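PDB 7D9E: gamma-glutamyltransferase 1 Threonine peptidase. MEROPS family T03, which transfers the gamma-glutamyl group of glutathione and other gamma-glutamyl compounds to amino acids, and also hydrolyses glutathione to glutamate and cysteinylglycine. Local coordinates for residues Gly83-Val88 and Ile170-Lys175; Ile101-Asn106 and Gln122-Gln127; Tyr135-Ala140 and Gly161-Asp166. All coordinates share one frame; numbering follows the deposited sequence. Where two conformers were deposited one is given.

Overall arrangement
Three contacts illustrate how an Ntn-hydrolase chain is tied together from its sheet to the surroundings of its active site. Interaction 1 pairs strands 84-90 and 168-173, away from the annotated sites, and meets interaction 2 through Leu87 CD2 and Leu105 CD2, 3.9 Å apart; their centres are about 21 Å apart. Interactions 2 and 3 are closer, about 11 Å between centres, and are joined by the probable hydrogen bonds Arg123 NH2 to Met164 O (2.8 Å) and Tyr135 N to His125 O (2.8 Å). The side chain of Arg123 lies about 12 Å from the bound 6-diazenyl-5-oxo-L-norleucine, and that of Trp162 in interaction 3 about 7 Å.

Interaction 1 (Gly83-Val88 and Ile170-Lys175); sequences GHVSLV and IRVNGK
Val88 and Ile170 form an antiparallel hydrogen-bonded pair, and next to them Leu87 and Arg171 make a non-hydrogen-bonded one, within a four-stranded sheet of the Ntn-hydrolase fold. Val88 N gives a 2.8 Å bond to Ile170 O, answered by Ile170 N to Val88 O, and further along Val172 N reaches Ser86 O at 2.9 Å. Ser86 and Leu87 both face Val79 on the adjoining strand, a classic beta bulge.

With chi1 at -172°, Leu87 swings CG beside its own carbonyl carbon, and CD1 comes to rest 3.4 Å from Ile170 O and 3.9 Å from Arg171 CB. The two side chains cross obliquely. Arg171 CG passes 3.7 Å from Ser86 O, and the extended arginine chain runs on to a weak hydrogen bond with Leu113 O. On the other face, CB of Val88 and CB of Ile170 approach to 4.4 Å, and both side chains pack on Ser5 and Val7. Val172 turns CB over Val85 O, at 3.4 Å; its CG1 lies anti to the backbone N (chi1 -179°), which leaves CG2 beside that nitrogen, looking across to Val85 CG1.

The chemistry thus divides the work: backbone amides fix the register, while Leu87 and Val172 lie against the carbonyl oxygens of Ile170 and Val85, and the side chains join this sheet to helix 97-109 on one face and to strand 2-7 on the other.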
loop_
_atom_site.group_PDB
_atom_site.type_symbol
_atom_site.label_atom_id
_atom_site.label_comp_id
_atom_site.label_asym_id
_atom_site.label_seq_id
_atom_site.Cartn_x
_atom_site.Cartn_y
_atom_site.Cartn_z
ATOM N N GLY B 83 1.996 -23.544 -9.908
ATOM C CA GLY B 83 1.190 -22.848 -10.887
ATOM C C GLY B 83 -0.219 -22.545 -10.445
ATOM O O GLY B 83 -1.057 -22.176 -11.281
ATOM N N HIS B 84 -0.511 -22.684 -9.158
ATOM C CA HIS B 84 -1.822 -22.355 -8.632
ATOM C C HIS B 84 -1.671 -21.409 -7.458
ATOM O O HIS B 84 -0.729 -21.517 -6.671
ATOM C CB HIS B 84 -2.547 -23.617 -8.196
ATOM C CG HIS B 84 -2.743 -24.592 -9.310
ATOM N ND1 HIS B 84 -1.941 -25.699 -9.479
ATOM C CD2 HIS B 84 -3.615 -24.594 -10.345
ATOM C CE1 HIS B 84 -2.330 -26.361 -10.554
ATOM N NE2 HIS B 84 -3.342 -25.710 -11.100
ATOM N N VAL B 85 -2.609 -20.471 -7.361
ATOM C CA VAL B 85 -2.602 -19.530 -6.257
ATOM C C VAL B 85 -2.769 -20.284 -4.947
ATOM O O VAL B 85 -3.602 -21.187 -4.822
ATOM C CB VAL B 85 -3.734 -18.514 -6.461
ATOM C CG1 VAL B 85 -3.897 -17.641 -5.239
ATOM C CG2 VAL B 85 -3.455 -17.669 -7.694
ATOM N N SER B 86 -1.978 -19.890 -3.959
ATOM C CA SER B 86 -2.075 -20.436 -2.615
ATOM C C SER B 86 -2.365 -19.374 -1.567
ATOM O O SER B 86 -3.015 -19.695 -0.571
ATOM C CB SER B 86 -0.788 -21.170 -2.238
ATOM O OG SER B 86 0.337 -20.329 -2.364
ATOM N N LEU B 87 -1.919 -18.129 -1.756
ATOM C CA LEU B 87 -2.160 -17.096 -0.759
ATOM C C LEU B 87 -2.159 -15.746 -1.444
ATOM O O LEU B 87 -1.274 -15.470 -2.254
ATOM C CB LEU B 87 -1.076 -17.135 0.326
ATOM C CG LEU B 87 -1.310 -16.230 1.546
ATOM C CD1 LEU B 87 -2.480 -16.753 2.365
ATOM C CD2 LEU B 87 -0.039 -16.139 2.389
ATOM N N VAL B 88 -3.144 -14.913 -1.125
ATOM C CA VAL B 88 -3.236 -13.559 -1.661
ATOM C C VAL B 88 -3.297 -12.634 -0.465
ATOM O O VAL B 88 -4.096 -12.869 0.447
ATOM C CB VAL B 88 -4.489 -13.383 -2.531
ATOM C CG1 VAL B 88 -4.466 -12.025 -3.217
ATOM C CG2 VAL B 88 -4.570 -14.489 -3.586
ATOM N N ILE B 170 -6.478 -14.103 1.437
ATOM C CA ILE B 170 -7.218 -15.290 1.007
ATOM C C ILE B 170 -6.215 -16.426 0.892
ATOM O O ILE B 170 -5.145 -16.252 0.308
ATOM C CB ILE B 170 -7.883 -15.069 -0.370
ATOM C CG1 ILE B 170 -8.868 -13.909 -0.289
ATOM C CG2 ILE B 170 -8.533 -16.363 -0.864
ATOM C CD1 ILE B 170 -9.384 -13.477 -1.661
ATOM N N ARG B 171 -6.543 -17.579 1.449
ATOM C CA ARG B 171 -5.715 -18.767 1.333
ATOM C C ARG B 171 -6.491 -19.817 0.558
ATOM O O ARG B 171 -7.707 -19.968 0.732
ATOM C CB ARG B 171 -5.360 -19.332 2.729
ATOM C CG ARG B 171 -4.374 -20.501 2.738
ATOM C CD ARG B 171 -4.112 -20.919 4.196
ATOM N NE ARG B 171 -2.985 -21.824 4.365
ATOM C CZ ARG B 171 -2.355 -22.025 5.523
ATOM N NH1 ARG B 171 -2.740 -21.380 6.618
ATOM N NH2 ARG B 171 -1.336 -22.868 5.586
ATOM N N VAL B 172 -5.779 -20.538 -0.296
ATOM C CA VAL B 172 -6.343 -21.599 -1.114
ATOM C C VAL B 172 -5.657 -22.893 -0.715
ATOM O O VAL B 172 -4.422 -22.961 -0.701
ATOM C CB VAL B 172 -6.131 -21.312 -2.612
ATOM C CG1 VAL B 172 -6.760 -22.414 -3.442
ATOM C CG2 VAL B 172 -6.693 -19.953 -2.984
ATOM N N ASN B 173 -6.453 -23.905 -0.379
ATOM C CA ASN B 173 -5.962 -25.246 -0.067
ATOM C C ASN B 173 -6.695 -26.225 -0.975
ATOM O O ASN B 173 -7.839 -26.599 -0.700
ATOM C CB ASN B 173 -6.186 -25.614 1.394
ATOM C CG ASN B 173 -5.530 -26.953 1.766
ATOM N N GLY B 174 -6.035 -26.658 -2.041
ATOM C CA GLY B 174 -6.719 -27.463 -3.027
ATOM C C GLY B 174 -7.805 -26.651 -3.694
ATOM O O GLY B 174 -7.517 -25.620 -4.319
ATOM N N LYS B 175 -9.053 -27.084 -3.547
ATOM C CA LYS B 175 -10.189 -26.352 -4.082
ATOM C C LYS B 175 -10.828 -25.417 -3.064
ATOM O O LYS B 175 -11.663 -24.589 -3.449
ATOM C CB LYS B 175 -11.261 -27.329 -4.583
#

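Interaction 2 (Ile101-Asn106 and Gln122-Gln127); sequences IFQVLN and QRVHHQ
Gln103 lays the end of its side chain against the backbone of Arg123 and Val124, pairing its carboxamide with both polar backbone atoms of the valine. Val124 N donates to Gln103 OE1 at 3.1 Å, in the carbonyl plane and on a lone pair, with a fairly straight N-H (162°). In return Gln103 NE2 donates to Val124 O at 2.9 Å, a more bent bond (133°) whose acceptor is tilted from the amide plane. A side-chain amide here does what a neighbouring strand would do for a peptide unit, linking helix 97-109 to the run that leads into the short, weakly bonded strand at about 125-126. CG of Gln103 sits beside the backbone N, and the chain extends beyond it to carry the amide across. NE2 also donates to Thr99 O, one turn back in the helix, which should help keep the amide from flipping.

Arg123 packs its aliphatic part on the same glutamine, with CB 3.6 Å from Gln103 OE1 and CD 4.2 Å from Gln103 CB. A bend at chi3 (-65°) then carries the guanidinium past Val104, whose CG2 approaches NH1 obliquely at 3.9 Å. The strongest polar partner of this group is Met164 O, bound through NH2, and the same nitrogen makes a salt bridge with Asp182.

In this buried contact, then, one neutral amide satisfies a peptide N-H and a C=O, while Asp182 probably offsets the charge of Arg123, which also has Arg184 close by.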
loop_
_atom_site.group_PDB
_atom_site.type_symbol
_atom_site.label_atom_id
_atom_site.label_comp_id
_atom_site.label_asym_id
_atom_site.label_seq_id
_atom_site.Cartn_x
_atom_site.Cartn_y
_atom_site.Cartn_z
ATOM N N ILE B 101 3.829 -7.861 5.948
ATOM C CA ILE B 101 3.652 -9.007 5.060
ATOM C C ILE B 101 4.643 -10.122 5.399
ATOM O O ILE B 101 4.268 -11.305 5.462
ATOM C CB ILE B 101 3.744 -8.563 3.601
ATOM C CG1 ILE B 101 2.516 -7.740 3.274
ATOM C CG2 ILE B 101 3.868 -9.787 2.669
ATOM C CD1 ILE B 101 2.552 -7.034 1.963
ATOM N N PHE B 102 5.915 -9.764 5.628
ATOM C CA PHE B 102 6.938 -10.734 6.003
ATOM C C PHE B 102 6.532 -11.497 7.250
ATOM O O PHE B 102 6.674 -12.722 7.303
ATOM C CB PHE B 102 8.242 -9.968 6.230
ATOM C CG PHE B 102 9.416 -10.798 6.685
ATOM C CD1 PHE B 102 9.784 -11.974 6.035
ATOM C CD2 PHE B 102 10.219 -10.337 7.718
ATOM C CE1 PHE B 102 10.922 -12.664 6.430
ATOM C CE2 PHE B 102 11.341 -11.041 8.112
ATOM C CZ PHE B 102 11.683 -12.189 7.465
ATOM N N GLN B 103 6.025 -10.790 8.267
ATOM C CA GLN B 103 5.610 -11.466 9.489
ATOM C C GLN B 103 4.457 -12.414 9.217
ATOM O O GLN B 103 4.466 -13.551 9.684
ATOM C CB GLN B 103 5.257 -10.435 10.567
ATOM C CG GLN B 103 6.517 -9.796 11.175
ATOM C CD GLN B 103 6.208 -8.570 12.006
ATOM O OE1 GLN B 103 6.040 -8.658 13.233
ATOM N NE2 GLN B 103 6.131 -7.420 11.351
ATOM N N VAL B 104 3.470 -11.985 8.434
ATOM C CA VAL B 104 2.364 -12.886 8.139
ATOM C C VAL B 104 2.859 -14.119 7.384
ATOM O O VAL B 104 2.426 -15.249 7.665
ATOM C CB VAL B 104 1.222 -12.162 7.409
ATOM C CG1 VAL B 104 0.142 -13.149 6.972
ATOM C CG2 VAL B 104 0.596 -11.081 8.298
ATOM N N LEU B 105 3.763 -13.925 6.409
ATOM C CA LEU B 105 4.316 -15.067 5.679
ATOM C C LEU B 105 5.061 -16.004 6.620
ATOM O O LEU B 105 4.951 -17.236 6.506
ATOM C CB LEU B 105 5.241 -14.584 4.560
ATOM C CG LEU B 105 4.553 -13.846 3.420
ATOM C CD1 LEU B 105 5.624 -13.244 2.500
ATOM C CD2 LEU B 105 3.649 -14.758 2.626
ATOM N N ASN B 106 5.856 -15.442 7.536
ATOM C CA ASN B 106 6.536 -16.291 8.511
ATOM C C ASN B 106 5.526 -17.079 9.342
ATOM O O ASN B 106 5.726 -18.264 9.614
ATOM C CB ASN B 106 7.397 -15.453 9.455
ATOM C CG ASN B 106 8.581 -14.810 8.754
ATOM O OD1 ASN B 106 8.923 -15.154 7.630
ATOM N ND2 ASN B 106 9.250 -13.925 9.465
ATOM N N GLN B 122 0.301 -10.432 17.012
ATOM C CA GLN B 122 1.093 -9.226 17.199
ATOM C C GLN B 122 2.115 -9.064 16.081
ATOM O O GLN B 122 2.772 -10.028 15.679
ATOM C CB GLN B 122 1.839 -9.325 18.531
ATOM C CG GLN B 122 2.721 -8.142 18.863
ATOM C CD GLN B 122 3.379 -8.331 20.215
ATOM O OE1 GLN B 122 3.158 -7.563 21.172
ATOM N NE2 GLN B 122 4.151 -9.385 20.318
ATOM N N ARG B 123 2.239 -7.832 15.581
ATOM C CA ARG B 123 3.291 -7.460 14.646
ATOM C C ARG B 123 4.029 -6.257 15.204
ATOM O O ARG B 123 3.438 -5.406 15.880
ATOM C CB ARG B 123 2.754 -7.124 13.247
ATOM C CG ARG B 123 2.155 -8.338 12.557
ATOM C CD ARG B 123 1.840 -8.089 11.118
ATOM N NE ARG B 123 0.800 -7.097 10.891
ATOM C CZ ARG B 123 -0.499 -7.362 10.765
ATOM N NH1 ARG B 123 -0.945 -8.606 10.903
ATOM N NH2 ARG B 123 -1.352 -6.386 10.543
ATOM N N VAL B 124 5.336 -6.197 14.933
ATOM C CA VAL B 124 6.166 -5.071 15.359
ATOM C C VAL B 124 7.034 -4.661 14.179
ATOM O O VAL B 124 7.092 -5.349 13.162
ATOM C CB VAL B 124 7.030 -5.392 16.602
ATOM C CG1 VAL B 124 6.124 -5.741 17.787
ATOM C CG2 VAL B 124 8.019 -6.480 16.300
ATOM N N HIS B 125 7.755 -3.552 14.333
ATOM C CA HIS B 125 8.484 -3.002 13.199
ATOM C C HIS B 125 9.745 -2.279 13.648
ATOM O O HIS B 125 9.726 -1.518 14.620
ATOM C CB HIS B 125 7.567 -2.016 12.471
ATOM C CG HIS B 125 8.207 -1.311 11.324
ATOM N ND1 HIS B 125 8.487 -1.940 10.127
ATOM C CD2 HIS B 125 8.638 -0.035 11.195
ATOM C CE1 HIS B 125 9.043 -1.066 9.300
ATOM N NE2 HIS B 125 9.152 0.094 9.927
ATOM N N HIS B 126 10.831 -2.500 12.908
ATOM C CA HIS B 126 12.066 -1.758 13.055
ATOM C C HIS B 126 12.539 -1.353 11.665
ATOM O O HIS B 126 12.314 -2.073 10.694
ATOM C CB HIS B 126 13.137 -2.621 13.742
ATOM C CG HIS B 126 14.461 -1.945 13.859
ATOM N ND1 HIS B 126 14.646 -0.811 14.624
ATOM C CD2 HIS B 126 15.661 -2.231 13.306
ATOM C CE1 HIS B 126 15.908 -0.422 14.523
ATOM N NE2 HIS B 126 16.545 -1.270 13.733
ATOM N N GLN B 127 13.193 -0.176 11.564
ATOM C CA GLN B 127 13.577 0.329 10.245
ATOM C C GLN B 127 14.884 1.113 10.270
ATOM O O GLN B 127 15.063 2.046 9.475
ATOM C CB GLN B 127 12.434 1.146 9.642
ATOM C CG GLN B 127 11.970 2.299 10.526
ATOM C CD GLN B 127 10.928 3.163 9.844
ATOM O OE1 GLN B 127 10.014 2.653 9.185
ATOM N NE2 GLN B 127 11.059 4.472 9.996
#

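Interaction 3 (Tyr135-Ala140 and Gly161-Asp166); sequences YYDAYA and GWNMGD
Strand 133-136 gives way to a loop at Asp137, whose CA lies 5.1 Å from that of Asn163 in the irregular segment 161-166, where Met164 is the centre of an inverse gamma turn. Asp137 forms an Asx motif: its OD1 accepts from Ala140 N, three residues on, and is met from above the carboxylate plane. The other oxygen works across the contact. Met164 N donates to Asp137 OD2 at 2.7 Å, on the anti side and close to the carboxylate plane, with the N-H...O angle at 164°. CG of Asp137 stands between its backbone N and carbonyl carbon (chi1 65°), which lets one carboxylate serve its own loop and the facing one. OD2 has a second, charged partner in Arg184, with which it makes a salt bridge. With an alanine here, Met164 N is likely to lose its acceptor and Arg184 this counter-charge, and the turn toward Ala140 to be set free to shift.

In one of its conformers Met164 bends at chi2 and chi3 and brings its methyl back toward Tyr135 on the strand. Trp162, just before Asn163, has its side chain about 4 Å from Gly93, which lines the pocket of the bound ligand, and this places the loop beside that pocket. The ND2 of Asn163 hydrogen-bonds to Arg184 O; thus the same arginine residue is engaged through both side chain and backbone. The other branch of that amide, Asn163 OD1, lies 3.7 Å from Tyr139 CB.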
loop_
_atom_site.group_PDB
_atom_site.type_symbol
_atom_site.label_atom_id
_atom_site.label_comp_id
_atom_site.label_asym_id
_atom_site.label_seq_id
_atom_site.Cartn_x
_atom_site.Cartn_y
_atom_site.Cartn_z
ATOM N N TYR B 135 8.683 -0.316 16.876
ATOM C CA TYR B 135 7.329 0.212 16.941
ATOM C C TYR B 135 6.338 -0.916 17.179
ATOM O O TYR B 135 6.485 -2.026 16.646
ATOM C CB TYR B 135 6.974 0.945 15.642
ATOM C CG TYR B 135 7.798 2.172 15.425
ATOM C CD1 TYR B 135 7.506 3.355 16.095
ATOM C CD2 TYR B 135 8.884 2.154 14.577
ATOM C CE1 TYR B 135 8.273 4.488 15.912
ATOM C CE2 TYR B 135 9.655 3.281 14.389
ATOM C CZ TYR B 135 9.342 4.440 15.062
ATOM O OH TYR B 135 10.118 5.560 14.877
ATOM N N TYR B 136 5.314 -0.611 17.973
ATOM C CA TYR B 136 4.220 -1.536 18.244
ATOM C C TYR B 136 2.920 -0.743 18.170
ATOM O O TYR B 136 2.927 0.496 18.151
ATOM C CB TYR B 136 4.377 -2.227 19.616
ATOM C CG TYR B 136 4.374 -1.312 20.825
ATOM C CD1 TYR B 136 3.181 -0.934 21.434
ATOM C CD2 TYR B 136 5.568 -0.850 21.387
ATOM C CE1 TYR B 136 3.170 -0.120 22.541
ATOM C CE2 TYR B 136 5.564 -0.022 22.500
ATOM C CZ TYR B 136 4.362 0.337 23.074
ATOM O OH TYR B 136 4.344 1.154 24.190
ATOM N N ASP B 137 1.793 -1.458 18.098
ATOM C CA ASP B 137 0.488 -0.804 18.068
ATOM C C ASP B 137 -0.294 -1.072 19.353
ATOM O O ASP B 137 0.095 -1.877 20.209
ATOM C CB ASP B 137 -0.320 -1.141 16.795
ATOM C CG ASP B 137 -0.715 -2.594 16.666
ATOM O OD1 ASP B 137 -0.532 -3.393 17.610
ATOM O OD2 ASP B 137 -1.249 -2.956 15.589
ATOM N N ALA B 138 -1.393 -0.343 19.511
ATOM C CA ALA B 138 -2.202 -0.499 20.710
ATOM C C ALA B 138 -3.075 -1.741 20.644
ATOM O O ALA B 138 -3.586 -2.183 21.681
ATOM C CB ALA B 138 -3.041 0.758 20.940
ATOM N N TYR B 139 -3.271 -2.295 19.446
ATOM C CA TYR B 139 -3.975 -3.564 19.305
ATOM C C TYR B 139 -3.249 -4.697 20.018
ATOM O O TYR B 139 -3.883 -5.519 20.693
ATOM C CB TYR B 139 -4.167 -3.863 17.809
ATOM C CG TYR B 139 -4.487 -5.309 17.529
ATOM C CD1 TYR B 139 -5.785 -5.790 17.619
ATOM C CD2 TYR B 139 -3.485 -6.185 17.149
ATOM C CE1 TYR B 139 -6.064 -7.113 17.373
ATOM C CE2 TYR B 139 -3.756 -7.508 16.913
ATOM C CZ TYR B 139 -5.050 -7.965 17.008
ATOM O OH TYR B 139 -5.336 -9.291 16.771
ATOM N N ALA B 140 -1.923 -4.762 19.883
ATOM C CA ALA B 140 -1.117 -5.819 20.497
ATOM C C ALA B 140 0.197 -5.223 20.964
ATOM O O ALA B 140 1.256 -5.454 20.370
ATOM C CB ALA B 140 -0.884 -6.962 19.510
ATOM N N GLY B 161 0.923 4.714 17.490
ATOM C CA GLY B 161 -0.288 5.519 17.518
ATOM C C GLY B 161 -1.264 5.229 16.405
ATOM O O GLY B 161 -2.150 6.045 16.144
ATOM N N TRP B 162 -1.111 4.101 15.733
ATOM C CA TRP B 162 -1.987 3.621 14.670
ATOM C C TRP B 162 -1.703 2.140 14.489
ATOM O O TRP B 162 -0.584 1.677 14.701
ATOM C CB TRP B 162 -1.832 4.449 13.383
ATOM C CG TRP B 162 -0.406 4.701 12.917
ATOM C CD1 TRP B 162 0.425 5.693 13.375
ATOM C CD2 TRP B 162 0.307 4.051 11.850
ATOM N NE1 TRP B 162 1.623 5.660 12.705
ATOM C CE2 TRP B 162 1.577 4.668 11.760
ATOM C CE3 TRP B 162 0.005 3.004 10.977
ATOM C CZ2 TRP B 162 2.542 4.268 10.838
ATOM C CZ3 TRP B 162 0.972 2.603 10.063
ATOM C CH2 TRP B 162 2.220 3.243 9.997
ATOM N N ASN B 163 -2.745 1.389 14.160
ATOM C CA ASN B 163 -2.594 -0.054 14.084
ATOM C C ASN B 163 -1.564 -0.417 13.023
ATOM O O ASN B 163 -1.376 0.276 12.017
ATOM C CB ASN B 163 -3.953 -0.727 13.907
ATOM C CG ASN B 163 -4.745 -0.775 15.208
ATOM O OD1 ASN B 163 -4.213 -0.455 16.315
ATOM N ND2 ASN B 163 -6.015 -1.123 15.107
ATOM N N MET B 164 -0.895 -1.535 13.266
ATOM C CA MET B 164 0.238 -1.990 12.470
ATOM C C MET B 164 -0.278 -2.784 11.272
ATOM O O MET B 164 -0.126 -4.006 11.177
ATOM C CB MET B 164 1.151 -2.832 13.353
ATOM C CG MET B 164 2.412 -3.347 12.697
ATOM S SD MET B 164 3.642 -2.047 12.561
ATOM C CE MET B 164 4.024 -1.713 14.282
ATOM N N GLY B 165 -0.904 -2.059 10.338
ATOM C CA GLY B 165 -1.448 -2.687 9.154
ATOM C C GLY B 165 -2.893 -3.107 9.303
ATOM O O GLY B 165 -3.568 -2.867 10.311
ATOM N N ASP B 166 -3.380 -3.740 8.231
ATOM C CA ASP B 166 -4.769 -4.155 8.042
ATOM C C ASP B 166 -4.732 -5.205 6.928
ATOM O O ASP B 166 -5.140 -4.964 5.784
ATOM C CB ASP B 166 -5.683 -2.973 7.775
ATOM C CG ASP B 166 -7.153 -3.352 7.783
ATOM O OD1 ASP B 166 -7.507 -4.439 8.280
ATOM O OD2 ASP B 166 -7.967 -2.519 7.350
#